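Local atomic coordinates of putative mandelate racemase (Salmonella typhimurium, PDB entry 2O56), a protein that is of unknown function but binds magnesium and, as a member of the enolase superfamily, is probably a hydro-lyase (dehydratase). Residues Thr228-Arg236 with Gln257-Ile267. Residues are numbered along the deposited sequence; the frame is centred on the assembly and turned at random.
Sequences TTSAIQFGR and QMKQVADKVNI
Ile232 of helix 228-238 packs against Val261, Lys264 and Val265 on the flank of helix 255-264 and the turn that follows it. Its CB carries two branches. CG2, anti to the backbone N, packs on Lys264 CB at 3.7 Å and, in one of two modelled conformers of Arg236, sits over a face of the guanidinium. CG1, beside the backbone N (chi1 -70°), lies 3.9 Å from Val261 CA and touches Val265 CG2. Beyond it CD1 ends 3.8 Å from Lys264 CG and meets Gln260 CG.

One turn earlier, Gln257 NE2 gives a nearly straight hydrogen bond (173°) to Thr228 OG1, 3.0 Å away and in the amide plane; the same hydroxyl is also hydrogen-bonded to Asp317 of a second subunit. Further along, Gly235 has no side chain to hold the segments apart, and its CA comes within 5.7 Å of Val265 CA. In that same conformer Arg236 runs alongside Lys264, and its NE gives a weak hydrogen bond to Lys264 O (3.4 Å).

Segments 228-236 and 257-264 run 23° from parallel, on successive outer helices of the modified TIM barrel, (beta/alpha)7beta, of the enolase superfamily. Strand 246-247 lies between them in sequence: Tyr246 touches Val265 and Ile267, and its OH hydrogen-bonds to Ala231 O, while Val261 rests on Leu269 of strand 269-271.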
ATOM      1  N   THR A 228      -3.311 -17.366  15.912  1.00 28.11           N
ATOM      2  CA  THR A 228      -3.391 -15.904  16.017  1.00 27.44           C
ATOM      3  C   THR A 228      -4.366 -15.433  17.102  1.00 29.40           C
ATOM      4  O   THR A 228      -4.014 -14.617  17.941  1.00 26.42           O
ATOM      5  CB  THR A 228      -3.770 -15.269  14.665  1.00 23.11           C
ATOM      6  OG1 THR A 228      -2.824 -15.690  13.687  1.00 26.42           O
ATOM      7  CG2 THR A 228      -3.752 -13.735  14.742  1.00 23.63           C
ATOM      8  N   THR A 229      -5.571 -15.981  17.104  1.00 22.82           N
ATOM      9  CA  THR A 229      -6.591 -15.552  18.069  1.00 23.88           C
ATOM     10  C   THR A 229      -6.220 -15.806  19.535  1.00 22.57           C
ATOM     11  O   THR A 229      -6.273 -14.898  20.356  1.00 26.82           O
ATOM     12  CB  THR A 229      -7.971 -16.119  17.687  1.00 28.18           C
ATOM     13  OG1 THR A 229      -8.232 -15.762  16.326  1.00 27.86           O
ATOM     14  CG2 THR A 229      -9.086 -15.526  18.569  1.00 22.83           C
ATOM     15  N   SER A 230      -5.833 -17.033  19.854  1.00 29.13           N
ATOM     16  CA  SER A 230      -5.427 -17.382  21.212  1.00 26.71           C
ATOM     17  C   SER A 230      -4.099 -16.770  21.647  1.00 28.57           C
ATOM     18  O   SER A 230      -3.917 -16.475  22.824  1.00 22.45           O
ATOM     19  CB  SER A 230      -5.369 -18.901  21.380  1.00 28.88           C
ATOM     20  OG  SER A 230      -4.629 -19.509  20.330  1.00 31.23           O
ATOM     21  N   ALA A 231      -3.155 -16.596  20.721  1.00 20.37           N
ATOM     22  CA  ALA A 231      -1.896 -15.911  21.049  1.00 23.95           C
ATOM     23  C   ALA A 231      -2.183 -14.475  21.481  1.00 25.73           C
ATOM     24  O   ALA A 231      -1.580 -13.962  22.437  1.00 28.66           O
ATOM     25  CB  ALA A 231      -0.926 -15.916  19.834  1.00 20.65           C
ATOM     26  N   ILE A 232      -3.102 -13.824  20.776  1.00 19.63           N
ATOM     27  CA  ILE A 232      -3.543 -12.476  21.157  1.00 19.21           C
ATOM     28  C   ILE A 232      -4.272 -12.450  22.501  1.00 27.56           C
ATOM     29  O   ILE A 232      -4.024 -11.578  23.318  1.00 25.19           O
ATOM     30  CB  ILE A 232      -4.378 -11.792  20.055  1.00 27.02           C
ATOM     31  CG1 ILE A 232      -3.471 -11.440  18.857  1.00 23.16           C
ATOM     32  CG2 ILE A 232      -5.080 -10.524  20.595  1.00 23.93           C
ATOM     33  CD1 ILE A 232      -4.247 -11.181  17.564  1.00 24.36           C
ATOM     34  N   GLN A 233      -5.156 -13.419  22.725  1.00 25.12           N
ATOM     35  CA  GLN A 233      -5.923 -13.495  23.981  1.00 24.52           C
ATOM     36  C   GLN A 233      -4.952 -13.607  25.165  1.00 26.18           C
ATOM     37  O   GLN A 233      -5.024 -12.838  26.122  1.00 30.08           O
ATOM     38  CB  GLN A 233      -6.842 -14.720  23.927  1.00 27.26           C
ATOM     39  CG  GLN A 233      -8.030 -14.644  24.885  1.00 31.15           C
ATOM     40  CD  GLN A 233      -8.909 -15.885  24.825  1.00 33.45           C
ATOM     41  OE1 GLN A 233      -9.035 -16.530  23.785  1.00 31.77           O
ATOM     42  NE2 GLN A 233      -9.507 -16.232  25.959  1.00 31.09           N
ATOM     43  N   PHE A 234      -4.012 -14.542  25.055  1.00 25.33           N
ATOM     44  CA  PHE A 234      -3.015 -14.758  26.089  1.00 27.06           C
ATOM     45  C   PHE A 234      -2.046 -13.599  26.271  1.00 34.43           C
ATOM     46  O   PHE A 234      -1.773 -13.182  27.401  1.00 23.45           O
ATOM     47  CB  PHE A 234      -2.251 -16.063  25.865  1.00 26.32           C
ATOM     48  CG  PHE A 234      -1.402 -16.445  27.036  1.00 30.57           C
ATOM     49  CD1 PHE A 234      -1.994 -16.715  28.274  1.00 24.87           C
ATOM     50  CD2 PHE A 234      -0.018 -16.490  26.924  1.00 25.35           C
ATOM     51  CE1 PHE A 234      -1.220 -17.047  29.368  1.00 31.21           C
ATOM     52  CE2 PHE A 234       0.764 -16.828  28.020  1.00 32.81           C
ATOM     53  CZ  PHE A 234       0.154 -17.107  29.245  1.00 23.34           C
ATOM     54  N   GLY A 235      -1.532 -13.059  25.170  1.00 23.74           N
ATOM     55  CA  GLY A 235      -0.551 -11.962  25.279  1.00 22.55           C
ATOM     56  C   GLY A 235      -1.102 -10.746  26.003  1.00 24.33           C
ATOM     57  O   GLY A 235      -0.405 -10.123  26.821  1.00 29.56           O
ATOM     58  N   ARG A 236      -2.359 -10.418  25.715  1.00 27.68           N
ATOM     59  CA  ARG A 236      -3.055  -9.288  26.340  0.60 32.52           C
ATOM     60  C   ARG A 236      -3.228  -9.497  27.846  1.00 25.51           C
ATOM     61  O   ARG A 236      -3.195  -8.548  28.616  1.00 31.00           O
ATOM     62  CB  ARG A 236      -4.434  -9.089  25.708  0.60 31.80           C
ATOM     63  CG  ARG A 236      -4.421  -8.338  24.382  0.60 42.84           C
ATOM     64  CD  ARG A 236      -5.833  -7.967  23.956  0.60 48.84           C
ATOM     65  NE  ARG A 236      -5.852  -7.263  22.679  0.60 43.63           N
ATOM     66  CZ  ARG A 236      -6.778  -7.428  21.737  0.60 49.15           C
ATOM     67  NH1 ARG A 236      -7.783  -8.284  21.913  0.60 35.41           N
ATOM     68  NH2 ARG A 236      -6.690  -6.735  20.611  0.60 29.54           N
ATOM     69  N   GLN A 257       0.149 -13.335   9.990  1.00 20.77           N
ATOM     70  CA  GLN A 257      -0.410 -13.730  11.279  1.00 26.36           C
ATOM     71  C   GLN A 257       0.487 -13.249  12.423  1.00 22.35           C
ATOM     72  O   GLN A 257      -0.006 -12.732  13.423  1.00 25.06           O
ATOM     73  CB  GLN A 257      -0.621 -15.249  11.364  1.00 20.19           C
ATOM     74  CG  GLN A 257      -1.445 -15.863  10.236  1.00 23.94           C
ATOM     75  CD  GLN A 257      -2.700 -15.097   9.892  1.00 26.77           C
ATOM     76  OE1 GLN A 257      -2.971 -14.823   8.724  1.00 26.17           O
ATOM     77  NE2 GLN A 257      -3.482 -14.762  10.898  1.00 21.57           N
ATOM     78  N   MET A 258       1.802 -13.408  12.265  1.00 23.14           N
ATOM     79  CA  MET A 258       2.768 -12.810  13.209  1.00 27.27           C
ATOM     80  C   MET A 258       2.597 -11.296  13.364  1.00 25.32           C
ATOM     81  O   MET A 258       2.663 -10.753  14.481  1.00 18.84           O
ATOM     82  CB  MET A 258       4.210 -13.141  12.797  1.00 24.28           C
ATOM     83  CG  MET A 258       5.258 -12.958  13.922  1.00 22.72           C
ATOM     84  SD  MET A 258       5.264 -14.273  15.166  1.00 25.35           S
ATOM     85  CE  MET A 258       5.778 -15.680  14.179  1.00 21.70           C
ATOM     86  N   LYS A 259       2.418 -10.615  12.233  1.00 18.32           N
ATOM     87  CA  LYS A 259       2.110  -9.188  12.228  1.00 20.08           C
ATOM     88  C   LYS A 259       0.812  -8.869  12.975  1.00 27.08           C
ATOM     89  O   LYS A 259       0.758  -7.896  13.740  1.00 25.36           O
ATOM     90  CB  LYS A 259       2.093  -8.651  10.799  1.00 21.85           C
ATOM     91  CG  LYS A 259       2.008  -7.131  10.640  1.00 23.13           C
ATOM     92  CD  LYS A 259       2.916  -6.366  11.562  1.00 44.13           C
ATOM     93  CE  LYS A 259       2.740  -4.859  11.372  1.00 51.86           C
ATOM     94  NZ  LYS A 259       2.767  -4.457   9.938  1.00 48.45           N
ATOM     95  N   GLN A 260      -0.215  -9.693  12.790  1.00 24.07           N
ATOM     96  CA  GLN A 260      -1.470  -9.478  13.508  1.00 21.42           C
ATOM     97  C   GLN A 260      -1.267  -9.583  15.036  1.00 24.05           C
ATOM     98  O   GLN A 260      -1.800  -8.771  15.772  1.00 24.89           O
ATOM     99  CB  GLN A 260      -2.562 -10.424  12.993  1.00 28.08           C
ATOM    100  CG  GLN A 260      -3.925 -10.328  13.688  1.00 34.17           C
ATOM    101  CD  GLN A 260      -4.749  -9.101  13.322  1.00 34.05           C
ATOM    102  OE1 GLN A 260      -4.345  -8.265  12.517  1.00 31.07           O
ATOM    103  NE2 GLN A 260      -5.929  -8.995  13.930  1.00 31.68           N
ATOM    104  N   VAL A 261      -0.468 -10.550  15.495  1.00 21.30           N
ATOM    105  CA  VAL A 261      -0.157 -10.674  16.926  1.00 24.21           C
ATOM    106  C   VAL A 261       0.602  -9.426  17.414  1.00 22.81           C
ATOM    107  O   VAL A 261       0.227  -8.834  18.413  1.00 24.62           O
ATOM    108  CB  VAL A 261       0.599 -12.010  17.272  1.00 27.16           C
ATOM    109  CG1 VAL A 261       0.858 -12.138  18.812  1.00 19.40           C
ATOM    110  CG2 VAL A 261      -0.225 -13.209  16.828  1.00 18.65           C
ATOM    111  N   ALA A 262       1.605  -8.992  16.647  1.00 25.62           N
ATOM    112  CA  ALA A 262       2.405  -7.800  16.969  1.00 20.92           C
ATOM    113  C   ALA A 262       1.530  -6.558  17.137  1.00 28.27           C
ATOM    114  O   ALA A 262       1.738  -5.763  18.060  1.00 26.86           O
ATOM    115  CB  ALA A 262       3.474  -7.564  15.914  1.00 23.34           C
ATOM    116  N   ASP A 263       0.529  -6.426  16.271  1.00 24.45           N
ATOM    117  CA  ASP A 263      -0.386  -5.279  16.298  1.00 24.88           C
ATOM    118  C   ASP A 263      -1.242  -5.236  17.571  1.00 24.87           C
ATOM    119  O   ASP A 263      -1.535  -4.160  18.087  1.00 25.51           O
ATOM    120  CB  ASP A 263      -1.320  -5.323  15.086  1.00 22.81           C
ATOM    121  CG  ASP A 263      -0.606  -4.988  13.776  1.00 33.62           C
ATOM    122  OD1 ASP A 263       0.552  -4.529  13.830  1.00 30.19           O
ATOM    123  OD2 ASP A 263      -1.216  -5.172  12.697  1.00 30.28           O
ATOM    124  N   LYS A 264      -1.648  -6.407  18.053  1.00 28.72           N
ATOM    125  CA  LYS A 264      -2.684  -6.510  19.092  1.00 26.94           C
ATOM    126  C   LYS A 264      -2.094  -6.785  20.469  1.00 31.14           C
ATOM    127  O   LYS A 264      -2.779  -6.653  21.491  1.00 29.34           O
ATOM    128  CB  LYS A 264      -3.699  -7.599  18.722  1.00 31.96           C
ATOM    129  CG  LYS A 264      -4.385  -7.428  17.328  1.00 24.16           C
ATOM    130  CD  LYS A 264      -4.902  -5.987  17.120  1.00 27.66           C
ATOM    131  CE  LYS A 264      -5.904  -5.889  15.956  1.00 26.92           C
ATOM    132  NZ  LYS A 264      -6.689  -4.613  16.043  1.00 29.06           N
ATOM    133  N   VAL A 265      -0.828  -7.196  20.499  1.00 25.66           N
ATOM    134  CA  VAL A 265      -0.149  -7.524  21.769  1.00 26.83           C
ATOM    135  C   VAL A 265       1.016  -6.564  21.949  1.00 29.42           C
ATOM    136  O   VAL A 265       1.842  -6.421  21.056  1.00 27.59           O
ATOM    137  CB  VAL A 265       0.349  -8.997  21.789  1.00 19.44           C
ATOM    138  CG1 VAL A 265       1.186  -9.288  23.051  1.00 26.96           C
ATOM    139  CG2 VAL A 265      -0.817  -9.970  21.680  1.00 22.19           C
ATOM    140  N   ASN A 266       1.067  -5.888  23.093  1.00 24.28           N
ATOM    141  CA  ASN A 266       2.141  -4.915  23.375  1.00 23.78           C
ATOM    142  C   ASN A 266       3.294  -5.535  24.160  1.00 29.30           C
ATOM    143  O   ASN A 266       3.683  -5.033  25.202  1.00 32.69           O
ATOM    144  CB  ASN A 266       1.578  -3.718  24.170  1.00 25.04           C
ATOM    145  CG  ASN A 266       0.503  -2.961  23.411  1.00 37.60           C
ATOM    146  OD1 ASN A 266       0.528  -2.878  22.187  1.00 33.05           O
ATOM    147  ND2 ASN A 266      -0.450  -2.413  24.140  1.00 35.98           N
ATOM    148  N   ILE A 267       3.803  -6.653  23.665  1.00 24.68           N
ATOM    149  CA  ILE A 267       5.057  -7.273  24.126  1.00 18.30           C
ATOM    150  C   ILE A 267       5.868  -7.479  22.832  1.00 25.97           C
ATOM    151  O   ILE A 267       5.274  -7.866  21.840  1.00 21.81           O
ATOM    152  CB  ILE A 267       4.750  -8.679  24.665  1.00 16.52           C
ATOM    153  CG1 ILE A 267       3.715  -8.606  25.809  1.00 26.29           C
ATOM    154  CG2 ILE A 267       6.020  -9.386  25.142  1.00 21.39           C
ATOM    155  CD1 ILE A 267       3.137  -9.951  26.177  1.00 24.88           C
TER